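Local coordinates for oxidoreductase, NAD-binding/iron-sulfur cluster-binding protein (Nitratireductor pacificus pht-3B, PDB 4RAS) that is a reductive dehalogenase that carries cobalamin and two iron-sulfur clusters and probably removes halogen from organic substrates by B12-dependent chemistry, at residues 59-64 and 166-171; 284-289 and 381-386; 301-306 and 551-556; 337-342 and 443-448. All blocks are in the same frame, centred on the assembly; numbering follows the deposited sequence.

Contact 1. Residues 59-64 and 166-171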
loop_
_atom_site.group_PDB
_atom_site.type_symbol
_atom_site.label_atom_id
_atom_site.label_comp_id
_atom_site.label_asym_id
_atom_site.label_seq_id
_atom_site.Cartn_x
_atom_site.Cartn_y
_atom_site.Cartn_z
ATOM N N ARG A 59 -11.033 18.003 -5.801
ATOM C CA ARG A 59 -12.477 17.902 -5.762
ATOM C C ARG A 59 -12.981 17.307 -4.475
ATOM O O ARG A 59 -14.137 17.477 -4.134
ATOM C CB ARG A 59 -12.978 17.018 -6.905
ATOM C CG ARG A 59 -12.543 17.477 -8.302
ATOM C CD ARG A 59 -13.579 17.169 -9.391
ATOM N NE ARG A 59 -13.510 15.819 -9.962
ATOM C CZ ARG A 59 -14.429 14.841 -9.831
ATOM N NH1 ARG A 59 -14.211 13.654 -10.429
ATOM N NH2 ARG A 59 -15.558 15.006 -9.109
ATOM N N PHE A 60 -12.137 16.611 -3.737
ATOM C CA PHE A 60 -12.577 15.941 -2.550
ATOM C C PHE A 60 -12.025 16.592 -1.290
ATOM O O PHE A 60 -12.038 15.993 -0.257
ATOM C CB PHE A 60 -12.166 14.472 -2.657
ATOM C CG PHE A 60 -12.604 13.855 -3.940
ATOM C CD1 PHE A 60 -13.943 13.775 -4.238
ATOM C CD2 PHE A 60 -11.708 13.401 -4.846
ATOM C CE1 PHE A 60 -14.381 13.245 -5.412
ATOM C CE2 PHE A 60 -12.122 12.863 -6.029
ATOM C CZ PHE A 60 -13.464 12.776 -6.304
ATOM N N LEU A 61 -11.512 17.813 -1.412
ATOM C CA LEU A 61 -11.129 18.591 -0.278
ATOM C C LEU A 61 -12.337 18.979 0.580
ATOM O O LEU A 61 -12.177 19.269 1.749
ATOM C CB LEU A 61 -10.372 19.854 -0.681
ATOM C CG LEU A 61 -9.057 19.598 -1.366
ATOM C CD1 LEU A 61 -8.437 20.905 -1.844
ATOM C CD2 LEU A 61 -8.101 18.876 -0.446
ATOM N N ASP A 62 -13.509 19.023 -0.005
ATOM C CA ASP A 62 -14.743 19.232 0.755
ATOM C C ASP A 62 -15.751 18.213 0.265
ATOM O O ASP A 62 -15.485 17.515 -0.699
ATOM C CB ASP A 62 -15.300 20.658 0.601
ATOM C CG ASP A 62 -15.988 21.198 1.955
ATOM O OD1 ASP A 62 -16.373 20.361 2.842
ATOM O OD2 ASP A 62 -16.150 22.456 2.119
ATOM N N GLY A 63 -16.891 18.105 0.948
ATOM C CA GLY A 63 -17.905 17.147 0.632
ATOM C C GLY A 63 -18.952 17.084 1.694
ATOM O O GLY A 63 -18.978 17.878 2.639
ATOM N N PRO A 64 -19.865 16.150 1.548
ATOM C CA PRO A 64 -20.917 16.035 2.571
ATOM C C PRO A 64 -20.419 15.484 3.940
ATOM O O PRO A 64 -19.470 14.677 4.033
ATOM C CB PRO A 64 -21.931 15.087 1.928
ATOM C CG PRO A 64 -21.163 14.287 0.955
ATOM C CD PRO A 64 -19.877 15.035 0.597
ATOM N N PRO A 166 -17.744 19.093 10.277
ATOM C CA PRO A 166 -17.279 19.741 9.057
ATOM C C PRO A 166 -15.806 19.910 9.043
ATOM O O PRO A 166 -15.193 20.155 10.079
ATOM C CB PRO A 166 -17.961 21.099 9.083
ATOM C CG PRO A 166 -19.250 20.789 9.807
ATOM C CD PRO A 166 -18.814 19.872 10.923
ATOM N N ALA A 167 -15.223 19.701 7.882
ATOM C CA ALA A 167 -13.757 19.784 7.721
ATOM C C ALA A 167 -13.480 20.050 6.292
ATOM O O ALA A 167 -14.196 19.576 5.444
ATOM C CB ALA A 167 -13.070 18.471 8.141
ATOM N N ARG A 168 -12.374 20.731 6.043
ATOM C CA ARG A 168 -11.927 21.055 4.674
ATOM C C ARG A 168 -10.422 20.900 4.584
ATOM O O ARG A 168 -9.671 21.331 5.486
ATOM C CB ARG A 168 -12.270 22.489 4.299
ATOM C CG ARG A 168 -11.648 22.949 2.966
ATOM C CD ARG A 168 -12.633 23.573 2.106
ATOM N NE ARG A 168 -12.356 24.135 0.799
ATOM C CZ ARG A 168 -11.239 24.271 0.107
ATOM N NH1 ARG A 168 -10.054 23.820 0.449
ATOM N NH2 ARG A 168 -11.343 24.882 -1.056
ATOM N N GLY A 169 -9.968 20.330 3.489
ATOM C CA GLY A 169 -8.558 20.207 3.262
ATOM C C GLY A 169 -8.058 21.351 2.459
ATOM O O GLY A 169 -8.808 21.971 1.720
ATOM N N HIS A 170 -6.761 21.572 2.526
ATOM C CA HIS A 170 -6.140 22.677 1.818
ATOM C C HIS A 170 -4.731 22.329 1.401
ATOM O O HIS A 170 -4.023 21.606 2.081
ATOM C CB HIS A 170 -5.971 23.858 2.751
ATOM C CG HIS A 170 -7.192 24.248 3.497
ATOM N ND1 HIS A 170 -7.955 25.326 3.146
ATOM C CD2 HIS A 170 -7.757 23.736 4.614
ATOM C CE1 HIS A 170 -8.965 25.437 3.981
ATOM N NE2 HIS A 170 -8.835 24.519 4.916
ATOM N N PHE A 171 -4.303 22.861 0.283
ATOM C CA PHE A 171 -2.904 22.730 -0.139
ATOM C C PHE A 171 -2.585 23.830 -1.097
ATOM O O PHE A 171 -3.421 24.690 -1.387
ATOM C CB PHE A 171 -2.610 21.332 -0.729
ATOM C CG PHE A 171 -3.049 21.130 -2.153
ATOM C CD1 PHE A 171 -4.389 21.137 -2.481
ATOM C CD2 PHE A 171 -2.123 20.993 -3.148
ATOM C CE1 PHE A 171 -4.801 20.986 -3.811
ATOM C CE2 PHE A 171 -2.510 20.805 -4.457
ATOM C CZ PHE A 171 -3.843 20.826 -4.805
#

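Contact 2. Residues 284-289 and 381-386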
loop_
_atom_site.group_PDB
_atom_site.type_symbol
_atom_site.label_atom_id
_atom_site.label_comp_id
_atom_site.label_asym_id
_atom_site.label_seq_id
_atom_site.Cartn_x
_atom_site.Cartn_y
_atom_site.Cartn_z
ATOM N N VAL A 284 -8.831 -16.865 -17.380
ATOM C CA VAL A 284 -10.029 -16.864 -16.542
ATOM C C VAL A 284 -10.880 -15.590 -16.741
ATOM O O VAL A 284 -10.335 -14.515 -16.939
ATOM C CB VAL A 284 -9.575 -16.834 -15.100
ATOM C CG1 VAL A 284 -10.733 -17.020 -14.192
ATOM C CG2 VAL A 284 -8.606 -17.968 -14.910
ATOM N N ALA A 285 -12.190 -15.738 -16.796
ATOM C CA ALA A 285 -13.097 -14.612 -16.867
ATOM C C ALA A 285 -12.934 -13.721 -15.657
ATOM O O ALA A 285 -12.848 -14.216 -14.589
ATOM C CB ALA A 285 -14.538 -15.143 -16.893
ATOM N N LYS A 286 -12.974 -12.405 -15.800
ATOM C CA LYS A 286 -13.109 -11.480 -14.624
ATOM C C LYS A 286 -14.253 -11.927 -13.715
ATOM O O LYS A 286 -14.196 -11.751 -12.552
ATOM C CB LYS A 286 -13.407 -10.073 -15.042
ATOM C CG LYS A 286 -12.244 -9.094 -15.160
ATOM C CD LYS A 286 -11.911 -8.461 -13.796
ATOM C CE LYS A 286 -12.469 -7.052 -13.639
ATOM N NZ LYS A 286 -12.028 -5.983 -14.570
ATOM N N ARG A 287 -15.311 -12.457 -14.295
ATOM C CA ARG A 287 -16.442 -12.853 -13.578
ATOM C C ARG A 287 -16.171 -13.979 -12.594
ATOM O O ARG A 287 -16.944 -14.176 -11.699
ATOM C CB ARG A 287 -17.556 -13.206 -14.555
ATOM C CG ARG A 287 -18.799 -13.816 -13.965
ATOM C CD ARG A 287 -19.594 -12.837 -13.049
ATOM N NE ARG A 287 -20.844 -13.498 -12.679
ATOM C CZ ARG A 287 -20.923 -14.481 -11.789
ATOM N NH1 ARG A 287 -19.854 -14.821 -11.107
ATOM N NH2 ARG A 287 -22.052 -15.127 -11.563
ATOM N N GLY A 288 -15.026 -14.646 -12.703
ATOM C CA GLY A 288 -14.555 -15.639 -11.736
ATOM C C GLY A 288 -13.720 -15.152 -10.546
ATOM O O GLY A 288 -13.526 -15.896 -9.575
ATOM N N ASP A 289 -13.268 -13.920 -10.557
ATOM C CA ASP A 289 -12.782 -13.243 -9.338
ATOM C C ASP A 289 -13.851 -13.448 -8.191
ATOM O O ASP A 289 -14.962 -13.150 -8.368
ATOM C CB ASP A 289 -12.525 -11.762 -9.698
ATOM C CG ASP A 289 -12.607 -10.764 -8.492
ATOM O OD1 ASP A 289 -13.256 -11.070 -7.461
ATOM O OD2 ASP A 289 -12.055 -9.626 -8.648
ATOM N N SER A 381 -12.171 -12.273 -20.242
ATOM C CA SER A 381 -13.288 -11.436 -20.557
ATOM C C SER A 381 -13.622 -10.514 -19.376
ATOM O O SER A 381 -13.275 -10.800 -18.248
ATOM C CB SER A 381 -14.491 -12.300 -20.913
ATOM O OG SER A 381 -14.723 -13.230 -19.856
ATOM N N ASP A 382 -14.238 -9.389 -19.651
ATOM C CA ASP A 382 -14.651 -8.443 -18.603
ATOM C C ASP A 382 -16.007 -8.931 -18.093
ATOM O O ASP A 382 -16.618 -9.783 -18.699
ATOM C CB ASP A 382 -14.732 -7.012 -19.147
ATOM C CG ASP A 382 -15.963 -6.786 -20.049
ATOM O OD1 ASP A 382 -17.052 -6.508 -19.470
ATOM O OD2 ASP A 382 -15.856 -6.892 -21.333
ATOM N N GLU A 383 -16.422 -8.422 -16.950
ATOM C CA GLU A 383 -17.543 -8.976 -16.183
ATOM C C GLU A 383 -18.838 -8.220 -16.358
ATOM O O GLU A 383 -19.878 -8.671 -15.877
ATOM C CB GLU A 383 -17.187 -9.009 -14.691
ATOM C CG GLU A 383 -17.317 -7.695 -13.929
ATOM C CD GLU A 383 -16.203 -6.659 -14.176
ATOM O OE1 GLU A 383 -15.483 -6.703 -15.241
ATOM O OE2 GLU A 383 -16.054 -5.766 -13.287
ATOM N N VAL A 384 -18.777 -7.068 -16.988
ATOM C CA VAL A 384 -19.945 -6.238 -17.147
ATOM C C VAL A 384 -20.582 -6.563 -18.474
ATOM O O VAL A 384 -21.737 -6.902 -18.500
ATOM C CB VAL A 384 -19.597 -4.721 -17.083
ATOM C CG1 VAL A 384 -20.851 -3.829 -17.146
ATOM C CG2 VAL A 384 -18.831 -4.405 -15.786
ATOM N N GLU A 385 -19.835 -6.512 -19.591
ATOM C CA GLU A 385 -20.424 -6.898 -20.865
ATOM C C GLU A 385 -19.997 -8.276 -21.333
ATOM O O GLU A 385 -20.584 -8.798 -22.230
ATOM C CB GLU A 385 -20.107 -5.930 -21.961
ATOM C CG GLU A 385 -19.757 -4.524 -21.520
ATOM C CD GLU A 385 -19.788 -3.545 -22.697
ATOM O OE1 GLU A 385 -20.891 -3.270 -23.204
ATOM O OE2 GLU A 385 -18.718 -3.084 -23.146
ATOM N N GLY A 386 -18.977 -8.883 -20.778
ATOM C CA GLY A 386 -18.588 -10.226 -21.243
ATOM C C GLY A 386 -17.739 -10.252 -22.506
ATOM O O GLY A 386 -17.558 -11.302 -23.094
#

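Contact 3. Residues 301-306 and 551-556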
loop_
_atom_site.group_PDB
_atom_site.type_symbol
_atom_site.label_atom_id
_atom_site.label_comp_id
_atom_site.label_asym_id
_atom_site.label_seq_id
_atom_site.Cartn_x
_atom_site.Cartn_y
_atom_site.Cartn_z
ATOM N N GLU A 301 -26.788 -15.165 -0.208
ATOM C CA GLU A 301 -27.424 -13.846 -0.092
ATOM C C GLU A 301 -26.602 -12.894 0.773
ATOM O O GLU A 301 -26.425 -11.705 0.448
ATOM C CB GLU A 301 -28.861 -13.988 0.455
ATOM C CG GLU A 301 -29.848 -12.889 0.010
ATOM C CD GLU A 301 -29.819 -12.569 -1.516
ATOM O OE1 GLU A 301 -29.458 -13.455 -2.346
ATOM O OE2 GLU A 301 -30.155 -11.420 -1.903
ATOM N N LYS A 302 -26.076 -13.440 1.848
ATOM C CA LYS A 302 -25.397 -12.626 2.812
ATOM C C LYS A 302 -24.158 -11.927 2.166
ATOM O O LYS A 302 -23.925 -10.703 2.289
ATOM C CB LYS A 302 -25.020 -13.545 3.954
ATOM C CG LYS A 302 -24.342 -12.872 5.122
ATOM C CD LYS A 302 -25.188 -11.789 5.769
ATOM C CE LYS A 302 -24.364 -11.070 6.826
ATOM N NZ LYS A 302 -25.188 -10.035 7.498
ATOM N N ALA A 303 -23.410 -12.741 1.428
ATOM C CA ALA A 303 -22.242 -12.284 0.793
ATOM C C ALA A 303 -22.576 -11.259 -0.313
ATOM O O ALA A 303 -21.885 -10.259 -0.478
ATOM C CB ALA A 303 -21.495 -13.478 0.258
ATOM N N LYS A 304 -23.649 -11.502 -1.045
ATOM C CA LYS A 304 -24.117 -10.524 -2.027
ATOM C C LYS A 304 -24.451 -9.182 -1.370
ATOM O O LYS A 304 -24.065 -8.103 -1.852
ATOM C CB LYS A 304 -25.331 -11.016 -2.827
ATOM C CG LYS A 304 -25.799 -9.936 -3.811
ATOM C CD LYS A 304 -26.604 -10.434 -4.971
ATOM C CE LYS A 304 -28.054 -10.538 -4.677
ATOM N NZ LYS A 304 -28.746 -10.279 -5.989
ATOM N N GLN A 305 -25.136 -9.238 -0.262
ATOM C CA GLN A 305 -25.605 -8.008 0.383
ATOM C C GLN A 305 -24.423 -7.237 1.020
ATOM O O GLN A 305 -24.410 -5.998 1.013
ATOM C CB GLN A 305 -26.750 -8.423 1.350
ATOM C CG GLN A 305 -27.143 -7.523 2.480
ATOM C CD GLN A 305 -27.742 -8.378 3.648
ATOM O OE1 GLN A 305 -28.699 -9.152 3.447
ATOM N NE2 GLN A 305 -27.104 -8.309 4.820
ATOM N N GLU A 306 -23.390 -7.938 1.483
ATOM C CA GLU A 306 -22.270 -7.234 2.126
ATOM C C GLU A 306 -21.139 -6.736 1.212
ATOM O O GLU A 306 -20.231 -6.010 1.675
ATOM C CB GLU A 306 -21.654 -8.102 3.195
ATOM C CG GLU A 306 -22.531 -8.244 4.437
ATOM C CD GLU A 306 -22.852 -6.881 5.137
ATOM O OE1 GLU A 306 -21.915 -6.216 5.659
ATOM O OE2 GLU A 306 -24.057 -6.467 5.137
ATOM N N TYR A 551 -15.397 -15.175 4.845
ATOM C CA TYR A 551 -14.966 -14.551 6.032
ATOM C C TYR A 551 -14.698 -13.060 5.773
ATOM O O TYR A 551 -15.163 -12.187 6.499
ATOM C CB TYR A 551 -13.706 -15.261 6.574
ATOM C CG TYR A 551 -13.373 -14.708 7.943
ATOM C CD1 TYR A 551 -14.145 -15.074 9.091
ATOM C CD2 TYR A 551 -12.359 -13.807 8.102
ATOM C CE1 TYR A 551 -13.881 -14.546 10.355
ATOM C CE2 TYR A 551 -12.073 -13.282 9.343
ATOM C CZ TYR A 551 -12.854 -13.642 10.480
ATOM O OH TYR A 551 -12.480 -13.086 11.702
ATOM N N ARG A 552 -13.946 -12.725 4.724
ATOM C CA ARG A 552 -13.599 -11.313 4.588
ATOM C C ARG A 552 -14.821 -10.459 4.313
ATOM O O ARG A 552 -14.921 -9.322 4.776
ATOM C CB ARG A 552 -12.595 -11.117 3.488
ATOM C CG ARG A 552 -11.277 -11.802 3.764
ATOM C CD ARG A 552 -10.259 -11.464 2.722
ATOM N NE ARG A 552 -9.741 -10.143 2.989
ATOM C CZ ARG A 552 -9.428 -9.235 2.045
ATOM N NH1 ARG A 552 -8.958 -8.069 2.391
ATOM N NH2 ARG A 552 -9.574 -9.475 0.767
ATOM N N VAL A 553 -15.738 -10.967 3.498
ATOM C CA VAL A 553 -16.911 -10.162 3.098
ATOM C C VAL A 553 -17.963 -10.032 4.254
ATOM O O VAL A 553 -18.538 -8.999 4.439
ATOM C CB VAL A 553 -17.589 -10.761 1.887
ATOM C CG1 VAL A 553 -18.909 -10.103 1.579
ATOM C CG2 VAL A 553 -16.701 -10.654 0.703
ATOM N N THR A 554 -18.087 -11.069 5.059
ATOM C CA THR A 554 -19.291 -11.341 5.917
ATOM C C THR A 554 -19.018 -11.160 7.403
ATOM O O THR A 554 -19.954 -11.054 8.159
ATOM C CB THR A 554 -19.700 -12.773 5.526
ATOM O OG1 THR A 554 -20.782 -12.704 4.587
ATOM C CG2 THR A 554 -19.867 -13.728 6.555
ATOM N N GLN A 555 -17.759 -11.130 7.837
ATOM C CA GLN A 555 -17.502 -11.195 9.291
ATOM C C GLN A 555 -17.788 -9.825 9.874
ATOM O O GLN A 555 -17.598 -8.776 9.218
ATOM C CB GLN A 555 -16.128 -11.725 9.655
ATOM C CG GLN A 555 -14.950 -10.814 9.261
ATOM C CD GLN A 555 -14.442 -9.988 10.436
ATOM O OE1 GLN A 555 -14.906 -10.150 11.557
ATOM N NE2 GLN A 555 -13.530 -9.075 10.173
ATOM N N MET A 556 -18.363 -9.840 11.062
ATOM C CA MET A 556 -18.995 -8.634 11.568
ATOM C C MET A 556 -18.173 -8.041 12.711
ATOM O O MET A 556 -18.599 -7.087 13.279
ATOM C CB MET A 556 -20.418 -8.939 11.996
ATOM C CG MET A 556 -21.426 -9.351 10.902
ATOM S SD MET A 556 -22.871 -10.200 11.764
ATOM C CE MET A 556 -24.012 -10.636 10.439
HETATM O O HOH W 1 -19.556 -7.005 6.099
#

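Contact 4. Residues 337-342 and 443-448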
loop_
_atom_site.group_PDB
_atom_site.type_symbol
_atom_site.label_atom_id
_atom_site.label_comp_id
_atom_site.label_asym_id
_atom_site.label_seq_id
_atom_site.Cartn_x
_atom_site.Cartn_y
_atom_site.Cartn_z
ATOM N N LEU A 337 -0.326 3.840 -29.695
ATOM C CA LEU A 337 -0.162 5.243 -29.870
ATOM C C LEU A 337 1.116 5.464 -30.665
ATOM O O LEU A 337 1.997 4.576 -30.702
ATOM C CB LEU A 337 0.001 5.927 -28.528
ATOM C CG LEU A 337 -1.143 5.942 -27.513
ATOM C CD1 LEU A 337 -0.675 6.661 -26.266
ATOM C CD2 LEU A 337 -2.361 6.643 -28.084
ATOM N N ALA A 338 1.247 6.645 -31.276
ATOM C CA ALA A 338 2.488 6.942 -31.996
ATOM C C ALA A 338 3.487 7.617 -31.078
ATOM O O ALA A 338 3.101 8.595 -30.401
ATOM C CB ALA A 338 2.215 7.835 -33.244
ATOM N N PRO A 339 4.762 7.150 -31.078
ATOM C CA PRO A 339 5.733 7.985 -30.394
ATOM C C PRO A 339 5.679 9.470 -30.798
ATOM O O PRO A 339 5.388 9.863 -31.935
ATOM C CB PRO A 339 7.119 7.317 -30.681
ATOM C CG PRO A 339 6.762 5.912 -31.048
ATOM C CD PRO A 339 5.437 6.054 -31.812
ATOM N N THR A 340 6.034 10.267 -29.824
ATOM C CA THR A 340 5.634 11.608 -29.756
ATOM C C THR A 340 6.874 12.502 -29.901
ATOM O O THR A 340 6.746 13.680 -30.229
ATOM C CB THR A 340 4.940 11.736 -28.386
ATOM O OG1 THR A 340 3.617 12.242 -28.521
ATOM C CG2 THR A 340 5.685 12.495 -27.426
ATOM N N GLY A 341 8.054 11.958 -29.603
ATOM C CA GLY A 341 9.312 12.708 -29.584
ATOM C C GLY A 341 9.680 13.153 -28.176
ATOM O O GLY A 341 10.808 13.545 -27.911
ATOM N N LYS A 342 8.728 13.145 -27.275
ATOM C CA LYS A 342 8.990 13.651 -25.928
ATOM C C LYS A 342 9.553 12.576 -25.047
ATOM O O LYS A 342 9.435 11.382 -25.331
ATOM C CB LYS A 342 7.733 14.133 -25.300
ATOM C CG LYS A 342 7.081 15.278 -26.037
ATOM C CD LYS A 342 6.007 15.895 -25.146
ATOM C CE LYS A 342 4.659 15.867 -25.803
ATOM N NZ LYS A 342 4.350 17.180 -26.409
ATOM N N MET A 443 4.595 10.412 -23.819
ATOM C CA MET A 443 5.701 10.051 -24.683
ATOM C C MET A 443 5.269 9.245 -25.918
ATOM O O MET A 443 6.092 8.802 -26.724
ATOM C CB MET A 443 6.737 9.249 -23.863
ATOM C CG MET A 443 7.352 10.070 -22.755
ATOM S SD MET A 443 8.702 9.288 -21.875
ATOM C CE MET A 443 7.941 7.801 -21.250
ATOM N N GLY A 444 3.982 8.983 -26.026
ATOM C CA GLY A 444 3.462 8.206 -27.160
ATOM C C GLY A 444 3.596 6.697 -27.099
ATOM O O GLY A 444 3.647 6.059 -28.140
ATOM N N TYR A 445 3.557 6.126 -25.885
ATOM C CA TYR A 445 3.501 4.703 -25.696
ATOM C C TYR A 445 2.278 4.366 -24.929
ATOM O O TYR A 445 2.081 4.866 -23.814
ATOM C CB TYR A 445 4.735 4.211 -24.936
ATOM C CG TYR A 445 5.951 4.318 -25.790
ATOM C CD1 TYR A 445 6.278 3.312 -26.701
ATOM C CD2 TYR A 445 6.744 5.466 -25.754
ATOM C CE1 TYR A 445 7.394 3.433 -27.554
ATOM C CE2 TYR A 445 7.850 5.609 -26.590
ATOM C CZ TYR A 445 8.170 4.582 -27.485
ATOM O OH TYR A 445 9.277 4.735 -28.283
ATOM N N SER A 446 1.490 3.470 -25.476
ATOM C CA SER A 446 0.237 3.146 -24.866
ATOM C C SER A 446 0.500 2.613 -23.452
ATOM O O SER A 446 1.423 1.843 -23.227
ATOM C CB SER A 446 -0.501 2.131 -25.705
ATOM O OG SER A 446 -1.830 1.937 -25.242
ATOM N N ALA A 447 -0.313 3.028 -22.501
ATOM C CA ALA A 447 -0.147 2.586 -21.132
ATOM C C ALA A 447 -1.432 2.663 -20.368
ATOM O O ALA A 447 -2.196 3.642 -20.506
ATOM C CB ALA A 447 0.934 3.391 -20.437
ATOM N N ARG A 448 -1.647 1.650 -19.550
ATOM C CA ARG A 448 -2.815 1.547 -18.788
ATOM C C ARG A 448 -2.563 0.986 -17.447
ATOM O O ARG A 448 -1.991 -0.080 -17.372
ATOM C CB ARG A 448 -3.826 0.660 -19.477
ATOM C CG ARG A 448 -5.165 0.717 -18.677
ATOM C CD ARG A 448 -6.337 0.131 -19.392
ATOM N NE ARG A 448 -7.472 0.031 -18.500
ATOM C CZ ARG A 448 -8.444 0.928 -18.317
ATOM N NH1 ARG A 448 -8.471 2.078 -18.955
ATOM N NH2 ARG A 448 -9.389 0.652 -17.429
HETATM O O HOH W 2 1.604 2.078 -28.053
HETATM O O HOH W 3 8.674 9.813 -27.548
#

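Contact 1. Residues 59-64 and 166-171
Leu61 and Gly169 join the two backbones through one hydrogen bond. Gly169 N donates to Leu61 O over 3.0 Å, nearly straight at 168°. The CA atoms of this pair are 4.7 Å apart. The same carbonyl also takes a CA-H...O contact, with Arg168 CA 3.4 Å from Leu61 O. Segment 59-64 is an irregular loop, while 167-171 is a strand. The loop runs briefly antiparallel beside the strand at Leu61 and Asp62, joined by this single backbone bond, then diverges.

Leu61 is the main side chain. Its CG stands anti to its own carbonyl carbon (chi1 -64°), which lays the branch over the Gly169 peptide. Leu61 CD2 comes to 3.8 Å from Gly169 C, where no side chain stands in the way. The other methyl, Leu61 CD1, meets the edge of the Phe171 ring at CD1, 4.1 Å away. Leu61 CB lies over one face of the Arg168 guanidinium. Asp62 crosses the Arg168 chain, with OD2 3.7 Å from Arg168 CD. Asp62 OD2 and Arg168 NE are 4.4 Å apart, too far for a salt bridge, and the carboxylate and guanidinium planes are turned 65° to each other. Arg168 instead pairs with Asp174 through NH2. Arg161 NH1 bonds to both Leu61 O and Ala167 O, tying loop to strand a second time.

Strand 167-171 is an outer strand of a four-stranded antiparallel sheet, next to strand 205-212. Helix 141-163 meets Leu61 and Phe171 at Ala153 and Ala150. Helix 315-327 receives Phe60 from the same loop.

Contact 2. Residues 284-289 and 381-386
Lys286 and Glu383 carry this buried contact. The lysine chain bends at chi2, chi3 and chi4, which curls it over the end of the glutamate. Lys286 CE lies 3.4 Å from Glu383 OE1, and Lys286 NZ makes a salt bridge to the same oxygen at 3.6 Å. NZ also bonds to Ser455 O, its stronger partner. Glu383 sets its CG between the backbone N and the carbonyl carbon (chi1 80°), then bends again at chi2. Its CB stays 4.2 Å from Arg287 CB. The Arg287 guanidinium has other partners, including Ala667 O and Asp298.

The backbones are joined by Lys286 N donating to Ser381 O at 2.9 Å. Beside this bond, Ala285 CB rests 3.5 Å from Ser381 OG, and that hydroxyl is hydrogen-bonded to Gly662 N. Asp382 turns away and shapes its own loop. Its OD1 accepts Glu385 N at 2.8 Å with the syn lone pair, an Asx motif.

The 3-10 turn 286-288 leads straight into helix 290-296. Asp289 is the N-cap of that helix, bonds to Lys292 N and touches cobalamin. Segment 381-386 lies in the loop between strands 367-372 and 395-402.

Contact 3. Residues 301-306 and 551-556
Ala303 and Val553 sit where two helices pack together, 301-306 against the last turn of 545-554. The latter belongs to the part of the chain assigned to the 4Fe-4S dicluster ferredoxin family. This last turn also touches one iron-sulfur cluster through Tyr551 and cobalamin through Arg552. The nearest CA atoms, Ala303 and Thr554, are 6.0 Å apart.

The van der Waals contacts centre on Val553. Its CG1 points between Ala303 and Glu306. Val553 CG1 packs against the alanine carbonyl, 3.6 Å from Ala303 O, and is 3.8 Å from Glu306 CB. The Ala303 methyl is farther off, with CB 4.5 Å from Val553 CG1. Val553 also touches Phe291 of helix 290-296.

Contacts of mixed character flank this pair. With chi1 at -177°, Lys302 CG points away from its own N and sits 3.6 Å from Thr554 OG1. The bend at chi2 carries the rest of the lysine toward Met556. There it crosses the end of the extended methionine, whose CE is 3.7 Å from Lys302 CE.

Direct polar bonds are absent between the segments, but a water links them. It donates to Glu306 OE1, at a modelled distance too short to be relied on, and this oxygen also forms a salt bridge with Arg309. The water's other bond goes to Val553 O, at 2.8 Å.

Contact 4. Residues 337-342 and 443-448
Gly444 and Pro339 bring the two backbones together, with CA atoms 4.0 Å apart. The touching parts run nearly antiparallel, 161° apart. Gly444 ends the preceding helix in a Schellman motif with positive phi (80°). Having no side chain, it lets the loop 337-342 lie directly on the helix end.

Direct polar contacts are few and weak. Thr340 N makes a weak hydrogen bond to Met443 O at 3.4 Å. Gly444 CA gives a CA-H...O contact to Ala338 O at 3.3 Å. Waters do more of the joining. One accepts from Leu337 N and from Ser446 N, the latter at 2.9 Å. Another donates to both Lys342 O and Met443 O, so the methionine carbonyl has a second partner.

Van der Waals contacts make up the rest. Leu337 CG stands opposite its own carbonyl carbon (chi1 -65°), which turns the branch to the backbone after the glycine, with CD1 3.9 Å from Ser446 CA. The Pro339 ring and the tyrosine side chain cross at about a right angle. Pro339 CG approaches the Tyr445 ring obliquely, 4.1 Å from CZ. Thr340 CG2 presses on the peptide at Met443 C, 3.6 Å away. Met443 CB and CG pass beside Lys342 O.

Segment 443-448 links helix 418-442 to strand 447-450. That strand is an outer one of a four-stranded antiparallel sheet and pairs with strand 487-494. Ser446 OG bonds to Glu335 O, just ahead of segment 337-342. Leu337 also touches Arg441 of the helix.

How the contacts relate
Contacts 2 and 3 lie close to the cofactors, with centres 21 Å apart and nearest atoms about 9 Å apart. Both touch helix 290-296, through Lys286 and Val553. The side chains of Val284 and Val553 are about 4 Å and 6 Å from cobalamin, and Val553 is about 10 Å from an iron-sulfur cluster. Contacts 1 and 4 lie away from these sites, their centres 35 Å apart. They hold matching places: each involves the start of an outer strand (167-171 or 447-450) just after a long helix (141-163 or 418-442). Both four-stranded antiparallel sheets have the same strand order, consistent with two similarly built halves. Contact 4 comes within about 8 Å of contact 2, nearest atoms, and their segments alternate along the chain.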